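Local coordinates for protein putative alpha-L-fucosidase (Bacteroides thetaiotaomicron VPI-5482, PDB 3GZA) that probably hydrolyses alpha-L-fucosidic bonds as a member of glycosyl hydrolase family 29, at residues F217-S222 and P267-T272. Residues are numbered along the deposited sequence; the frame is centred on the assembly and turned at random.
Sequences FRWGGS and PAMADT
Arg218 and Trp219 run parallel to Ala268 and Met269 as a short strand pair, tied by backbone hydrogen bonds from Arg218 N to Pro267 O (2.8 Å), from Met269 N to Arg218 O and from Gly220 N to Met269 O (2.7 Å). Beyond Gly220 the chains part, and a water bridges Ser222 O and Asp271 N. The Trp219 side chain reaches across here. With CG anti to the backbone N (chi1 177°), its indole edge faces Asp271, and Trp219 NE1 donates to Asp271 OD1 at 3.1 Å. OD1 lies in the indole plane and is met on its syn side, with the N-H coming from out of the carboxylate plane. The two flat groups are turned 69° apart and the bond is bent, 140° at the hydrogen. A leucine at Asp271 would probably leave Trp219 NE1 without this acceptor and the indole freer to turn. Selenomethionine Met269 lies on the same sheet face as Trp219. Its bent chain brings SE to the indole edge in a Met-aromatic contact, with Met269 CE 4.0 Å from Trp219 CD1. Met269 CB rests 3.7 Å from Phe217 CD1. On the other face, the Arg218 guanidinium lies over Ala268 CB, which is 3.6 Å from Arg218 NH2. Arg218 NE hydrogen-bonds to Leu255 O, and Arg218 NH1 to Val266 O and Trp232 O. Trp219 also lies beside a bound HEPES buffer molecule. The pair belongs to the barrel sheet of the TIM-barrel domain, where strand 264-273 also runs parallel to 312-317 and antiparallel to 234-235. Phe217 stacks with Tyr209 of strand 207-209 and with Trp17 of helix 15-20, which also packs on Pro267 and Met269.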
ATOM      1  N   PHE A 217     -11.774   3.282 -29.619  1.00 25.11           N
ATOM      2  CA  PHE A 217     -13.210   3.177 -29.773  1.00 24.42           C
ATOM      3  C   PHE A 217     -13.789   4.183 -28.795  1.00 24.62           C
ATOM      4  O   PHE A 217     -13.023   4.756 -27.999  1.00 24.53           O
ATOM      5  CB  PHE A 217     -13.727   1.742 -29.606  1.00 24.91           C
ATOM      6  CG  PHE A 217     -13.408   1.111 -28.301  1.00 23.64           C
ATOM      7  CD1 PHE A 217     -14.177   1.375 -27.228  1.00 25.77           C
ATOM      8  CD2 PHE A 217     -12.338   0.218 -28.175  1.00 24.20           C
ATOM      9  CE1 PHE A 217     -13.919   0.821 -26.050  1.00 24.86           C
ATOM     10  CE2 PHE A 217     -12.073  -0.358 -27.004  1.00 25.93           C
ATOM     11  CZ  PHE A 217     -12.876  -0.089 -25.941  1.00 25.15           C
ATOM     12  N   ARG A 218     -15.091   4.442 -28.859  1.00 25.08           N
ATOM     13  CA  ARG A 218     -15.716   5.445 -27.996  1.00 25.32           C
ATOM     14  C   ARG A 218     -16.866   4.822 -27.248  1.00 25.14           C
ATOM     15  O   ARG A 218     -17.575   4.006 -27.809  1.00 25.44           O
ATOM     16  CB  ARG A 218     -16.272   6.649 -28.780  1.00 26.13           C
ATOM     17  CG  ARG A 218     -17.396   6.296 -29.777  1.00 25.88           C
ATOM     18  CD  ARG A 218     -17.779   7.476 -30.617  1.00 25.88           C
ATOM     19  NE  ARG A 218     -19.107   7.234 -31.190  1.00 25.38           N
ATOM     20  CZ  ARG A 218     -19.357   6.731 -32.398  1.00 24.97           C
ATOM     21  NH1 ARG A 218     -18.370   6.510 -33.282  1.00 25.00           N
ATOM     22  NH2 ARG A 218     -20.615   6.519 -32.751  1.00 24.92           N
ATOM     23  N   TRP A 219     -17.073   5.277 -26.026  1.00 25.39           N
ATOM     24  CA  TRP A 219     -18.282   4.915 -25.264  1.00 26.52           C
ATOM     25  C   TRP A 219     -19.452   5.576 -25.956  1.00 26.54           C
ATOM     26  O   TRP A 219     -19.449   6.783 -26.189  1.00 28.74           O
ATOM     27  CB  TRP A 219     -18.143   5.434 -23.829  1.00 28.06           C
ATOM     28  CG  TRP A 219     -19.349   5.188 -22.968  1.00 26.70           C
ATOM     29  CD1 TRP A 219     -19.855   4.010 -22.628  1.00 28.77           C
ATOM     30  CD2 TRP A 219     -20.150   6.185 -22.339  1.00 26.39           C
ATOM     31  NE1 TRP A 219     -20.937   4.172 -21.812  1.00 29.14           N
ATOM     32  CE2 TRP A 219     -21.139   5.501 -21.606  1.00 26.59           C
ATOM     33  CE3 TRP A 219     -20.110   7.570 -22.301  1.00 30.07           C
ATOM     34  CZ2 TRP A 219     -22.082   6.147 -20.866  1.00 27.83           C
ATOM     35  CZ3 TRP A 219     -21.070   8.226 -21.584  1.00 30.57           C
ATOM     36  CH2 TRP A 219     -22.045   7.511 -20.869  1.00 29.14           C
ATOM     37  N   GLY A 220     -20.473   4.782 -26.268  1.00 24.82           N
ATOM     38  CA  GLY A 220     -21.647   5.235 -27.006  1.00 26.08           C
ATOM     39  C   GLY A 220     -22.665   6.094 -26.290  1.00 26.61           C
ATOM     40  O   GLY A 220     -23.810   6.176 -26.748  1.00 25.94           O
ATOM     41  N   GLY A 221     -22.277   6.726 -25.194  1.00 26.66           N
ATOM     42  CA  GLY A 221     -23.147   7.751 -24.574  1.00 27.33           C
ATOM     43  C   GLY A 221     -24.150   7.311 -23.517  1.00 26.99           C
ATOM     44  O   GLY A 221     -24.909   8.167 -23.024  1.00 26.86           O
ATOM     45  N   SER A 222     -24.241   6.011 -23.215  1.00 25.53           N
ATOM     46  CA  SER A 222     -25.134   5.533 -22.170  1.00 24.79           C
ATOM     47  C   SER A 222     -24.659   4.144 -21.779  1.00 24.86           C
ATOM     48  O   SER A 222     -23.814   3.556 -22.445  1.00 25.08           O
ATOM     49  CB  SER A 222     -26.565   5.440 -22.657  1.00 24.76           C
ATOM     50  OG  SER A 222     -26.738   4.344 -23.562  1.00 25.67           O
ATOM     51  N   PRO A 267     -14.720   3.908 -33.413  1.00 23.29           N
ATOM     52  CA  PRO A 267     -16.012   3.251 -33.478  1.00 23.07           C
ATOM     53  C   PRO A 267     -16.746   3.100 -32.173  1.00 23.86           C
ATOM     54  O   PRO A 267     -16.176   3.182 -31.086  1.00 24.03           O
ATOM     55  CB  PRO A 267     -15.698   1.904 -34.134  1.00 23.72           C
ATOM     56  CG  PRO A 267     -14.234   1.700 -33.838  1.00 24.64           C
ATOM     57  CD  PRO A 267     -13.621   2.989 -33.763  1.00 25.03           C
ATOM     58  N   ALA A 268     -18.053   2.896 -32.320  1.00 23.93           N
ATOM     59  CA  ALA A 268     -18.952   2.834 -31.182  1.00 24.11           C
ATOM     60  C   ALA A 268     -18.922   1.583 -30.314  1.00 25.26           C
ATOM     61  O   ALA A 268     -18.917   0.450 -30.771  1.00 24.43           O
ATOM     62  CB  ALA A 268     -20.400   3.083 -31.654  1.00 25.40           C
HETATM   63  N   MSE A 269     -18.920   1.829 -29.031  1.00 24.86           N
HETATM   64  CA  MSE A 269     -19.022   0.806 -28.009  1.00 24.50           C
HETATM   65  C   MSE A 269     -20.335   1.022 -27.253  1.00 24.42           C
HETATM   66  O   MSE A 269     -20.703   2.138 -26.941  1.00 25.02           O
HETATM   67  CB  MSE A 269     -17.879   0.930 -27.019  1.00 25.47           C
HETATM   68  CG  MSE A 269     -17.873  -0.073 -26.002  1.00 26.90           C
HETATM   69 SE   MSE A 269     -18.633   0.491 -24.278  0.75 26.68          SE
HETATM   70  CE  MSE A 269     -17.066   1.372 -23.616  1.00 25.73           C
ATOM     71  N   ALA A 270     -21.083  -0.060 -27.032  1.00 24.81           N
ATOM     72  CA  ALA A 270     -22.283  -0.053 -26.181  1.00 23.86           C
ATOM     73  C   ALA A 270     -21.959  -0.908 -24.982  1.00 24.34           C
ATOM     74  O   ALA A 270     -21.165  -1.857 -25.078  1.00 25.16           O
ATOM     75  CB  ALA A 270     -23.497  -0.631 -26.927  1.00 22.68           C
ATOM     76  N   ASP A 271     -22.506  -0.568 -23.809  1.00 23.66           N
ATOM     77  CA  ASP A 271     -22.261  -1.394 -22.646  1.00 24.56           C
ATOM     78  C   ASP A 271     -23.430  -1.346 -21.675  1.00 25.00           C
ATOM     79  O   ASP A 271     -24.204  -0.384 -21.692  1.00 24.66           O
ATOM     80  CB  ASP A 271     -20.914  -1.104 -21.940  1.00 24.29           C
ATOM     81  CG  ASP A 271     -20.792   0.267 -21.286  1.00 27.10           C
ATOM     82  OD1 ASP A 271     -21.620   1.176 -21.434  1.00 26.62           O
ATOM     83  OD2 ASP A 271     -19.743   0.444 -20.586  1.00 26.76           O
ATOM     84  N   THR A 272     -23.521  -2.401 -20.872  1.00 24.61           N
ATOM     85  CA  THR A 272     -24.551  -2.470 -19.851  1.00 24.67           C
ATOM     86  C   THR A 272     -24.207  -3.566 -18.868  1.00 24.87           C
ATOM     87  O   THR A 272     -23.659  -4.570 -19.226  1.00 25.07           O
ATOM     88  CB  THR A 272     -25.944  -2.790 -20.443  1.00 26.22           C
ATOM     89  OG1 THR A 272     -26.942  -2.862 -19.396  1.00 25.91           O
ATOM     90  CG2 THR A 272     -25.971  -4.119 -21.247  1.00 26.41           C
TER
HETATM   91  O   HOH W   1     -24.616   1.554 -24.289  1.00 13.41           O